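Lmo1076 protein (Listeria monocytogenes serovar 1/2a, PDB 3FI7) is an autolysin whose catalytic domain, of glycoside hydrolase family 73, acts as an N-acetylglucosaminidase on peptidoglycan of the bacterial cell wall. Local coordinates at residues F79-S84 with A111-H116. Numbering follows the deposited sequence.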
loop_
_atom_site.group_PDB
_atom_site.type_symbol
_atom_site.label_atom_id
_atom_site.label_comp_id
_atom_site.label_asym_id
_atom_site.label_seq_id
_atom_site.Cartn_x
_atom_site.Cartn_y
_atom_site.Cartn_z
ATOM N N PHE A 79 0.092 -1.725 -7.309
ATOM C CA PHE A 79 -1.250 -1.169 -7.348
ATOM C C PHE A 79 -2.008 -1.549 -8.622
ATOM O O PHE A 79 -3.120 -1.089 -8.844
ATOM C CB PHE A 79 -1.195 0.344 -7.131
ATOM C CG PHE A 79 -0.535 0.741 -5.840
ATOM C CD1 PHE A 79 -1.283 0.907 -4.684
ATOM C CD2 PHE A 79 0.838 0.932 -5.778
ATOM C CE1 PHE A 79 -0.673 1.274 -3.484
ATOM C CE2 PHE A 79 1.448 1.300 -4.588
ATOM C CZ PHE A 79 0.689 1.469 -3.437
ATOM N N GLY A 80 -1.413 -2.411 -9.442
ATOM C CA GLY A 80 -2.061 -2.856 -10.669
ATOM C C GLY A 80 -2.352 -1.722 -11.640
ATOM O O GLY A 80 -3.398 -1.691 -12.282
ATOM N N ILE A 81 -1.417 -0.785 -11.745
ATOM C CA ILE A 81 -1.575 0.370 -12.617
ATOM C C ILE A 81 -1.436 -0.007 -14.091
ATOM O O ILE A 81 -0.472 -0.662 -14.483
ATOM C CB ILE A 81 -0.527 1.448 -12.282
ATOM C CG1 ILE A 81 -0.729 1.954 -10.854
ATOM C CG2 ILE A 81 -0.591 2.593 -13.289
ATOM C CD1 ILE A 81 -2.171 2.279 -10.523
ATOM N N LYS A 82 -2.399 0.411 -14.906
ATOM C CA LYS A 82 -2.351 0.140 -16.343
ATOM C C LYS A 82 -1.447 1.119 -17.086
ATOM O O LYS A 82 -1.222 2.238 -16.633
ATOM C CB LYS A 82 -3.756 0.146 -16.951
ATOM C CG LYS A 82 -4.536 -1.126 -16.689
ATOM C CD LYS A 82 -5.917 -1.058 -17.300
ATOM C CE LYS A 82 -6.754 -2.236 -16.871
ATOM N NZ LYS A 82 -8.204 -1.961 -17.056
ATOM N N GLY A 83 -0.927 0.685 -18.230
ATOM C CA GLY A 83 -0.051 1.516 -19.039
ATOM C C GLY A 83 1.391 1.043 -19.001
ATOM O O GLY A 83 1.668 -0.158 -19.041
ATOM N N SER A 84 2.315 1.990 -18.923
ATOM C CA SER A 84 3.733 1.668 -18.866
ATOM C C SER A 84 4.464 2.630 -17.948
ATOM O O SER A 84 3.926 3.660 -17.544
ATOM C CB SER A 84 4.355 1.735 -20.259
ATOM O OG SER A 84 4.343 3.068 -20.737
ATOM N N ALA A 111 1.938 -1.358 -16.128
ATOM C CA ALA A 111 3.255 -0.763 -15.930
ATOM C C ALA A 111 4.204 -1.804 -15.358
ATOM O O ALA A 111 3.793 -2.677 -14.581
ATOM C CB ALA A 111 3.166 0.454 -15.005
ATOM N N LYS A 112 5.467 -1.715 -15.762
ATOM C CA LYS A 112 6.527 -2.578 -15.254
ATOM C C LYS A 112 7.587 -1.674 -14.641
ATOM O O LYS A 112 8.154 -0.830 -15.333
ATOM C CB LYS A 112 7.129 -3.385 -16.403
ATOM C CG LYS A 112 8.173 -4.426 -16.010
ATOM C CD LYS A 112 8.887 -4.941 -17.264
ATOM C CE LYS A 112 9.277 -6.410 -17.151
ATOM N NZ LYS A 112 10.279 -6.649 -16.078
ATOM N N TYR A 113 7.847 -1.845 -13.348
ATOM C CA TYR A 113 8.751 -0.956 -12.618
ATOM C C TYR A 113 10.072 -1.639 -12.303
ATOM O O TYR A 113 10.134 -2.867 -12.234
ATOM C CB TYR A 113 8.115 -0.513 -11.288
ATOM C CG TYR A 113 6.776 0.170 -11.414
ATOM C CD1 TYR A 113 6.686 1.536 -11.651
ATOM C CD2 TYR A 113 5.603 -0.546 -11.282
ATOM C CE1 TYR A 113 5.454 2.166 -11.761
ATOM C CE2 TYR A 113 4.373 0.068 -11.397
ATOM C CZ TYR A 113 4.302 1.423 -11.631
ATOM O OH TYR A 113 3.066 2.025 -11.731
ATOM N N PRO A 114 11.133 -0.839 -12.081
ATOM C CA PRO A 114 12.450 -1.342 -11.656
ATOM C C PRO A 114 12.395 -1.983 -10.273
ATOM O O PRO A 114 13.150 -2.914 -9.987
ATOM C CB PRO A 114 13.313 -0.077 -11.605
ATOM C CG PRO A 114 12.616 0.901 -12.510
ATOM C CD PRO A 114 11.151 0.608 -12.350
ATOM N N SER A 115 11.508 -1.479 -9.422
ATOM C CA SER A 115 11.334 -2.023 -8.081
ATOM C C SER A 115 10.075 -1.461 -7.447
ATOM O O SER A 115 9.388 -0.625 -8.034
ATOM C CB SER A 115 12.531 -1.671 -7.196
ATOM O OG SER A 115 12.521 -0.289 -6.871
ATOM N N HIS A 116 9.791 -1.909 -6.232
ATOM C CA HIS A 116 8.623 -1.446 -5.508
ATOM C C HIS A 116 8.653 0.064 -5.272
ATOM O O HIS A 116 7.602 0.698 -5.125
ATOM C CB HIS A 116 8.491 -2.189 -4.180
ATOM C CG HIS A 116 8.018 -3.598 -4.332
ATOM N ND1 HIS A 116 8.353 -4.597 -3.446
ATOM C CD2 HIS A 116 7.243 -4.178 -5.280
ATOM C CE1 HIS A 116 7.793 -5.731 -3.831
ATOM N NE2 HIS A 116 7.113 -5.503 -4.942
HETATM O O HOH W 1 1.864 0.354 -8.981
#
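Tyr113 brings its hydroxyl, at the far end of the phenol ring, obliquely against the branch point of Ile81, OH lying 3.7 Å from Ile81 CB and 3.9 Å from CG1; its ring also meets that of Tyr85, with the planes about 45° apart. The other ring nearby, Phe79, does not touch segment 111-116; a water sits at its edge, in the ring plane, while its side chain packs on helix 52-63 and helix 116-129. In this GH73 catalytic domain, of the lysozyme clan, the contact joins the loop leading into the antiparallel hairpin 89-98/104-111 to the end of its second strand, at Ala111, and to the loop that carries the chain on to helix 116-129. The tie is Ala111 N to Ile81 O, 3.0 Å and nearly straight at 164°. Gly83 O also comes close to Ala111 N, but at a poor angle, so this N-H is spent on Ile81. The methyl of Ala111 fits between Ile81 O and the backbone of Ser84, CB being 3.9 Å from Ser84 C. Asn77 braces both sides, with OD1 taking the N-H of Ile81 and ND2 reaching Ala111 O. Tyr113 turns CG beside its own backbone N, chi1 -57°, which sends the ring back toward segment 79-84. Its hydroxyl is hydrogen-bonded to Asp122 of helix 116-129. The water at the edge of Phe79 also links the segments: Phe79 N donates to it at 3.2 Å, and its bond to Tyr113 OH is weak at 3.4 Å.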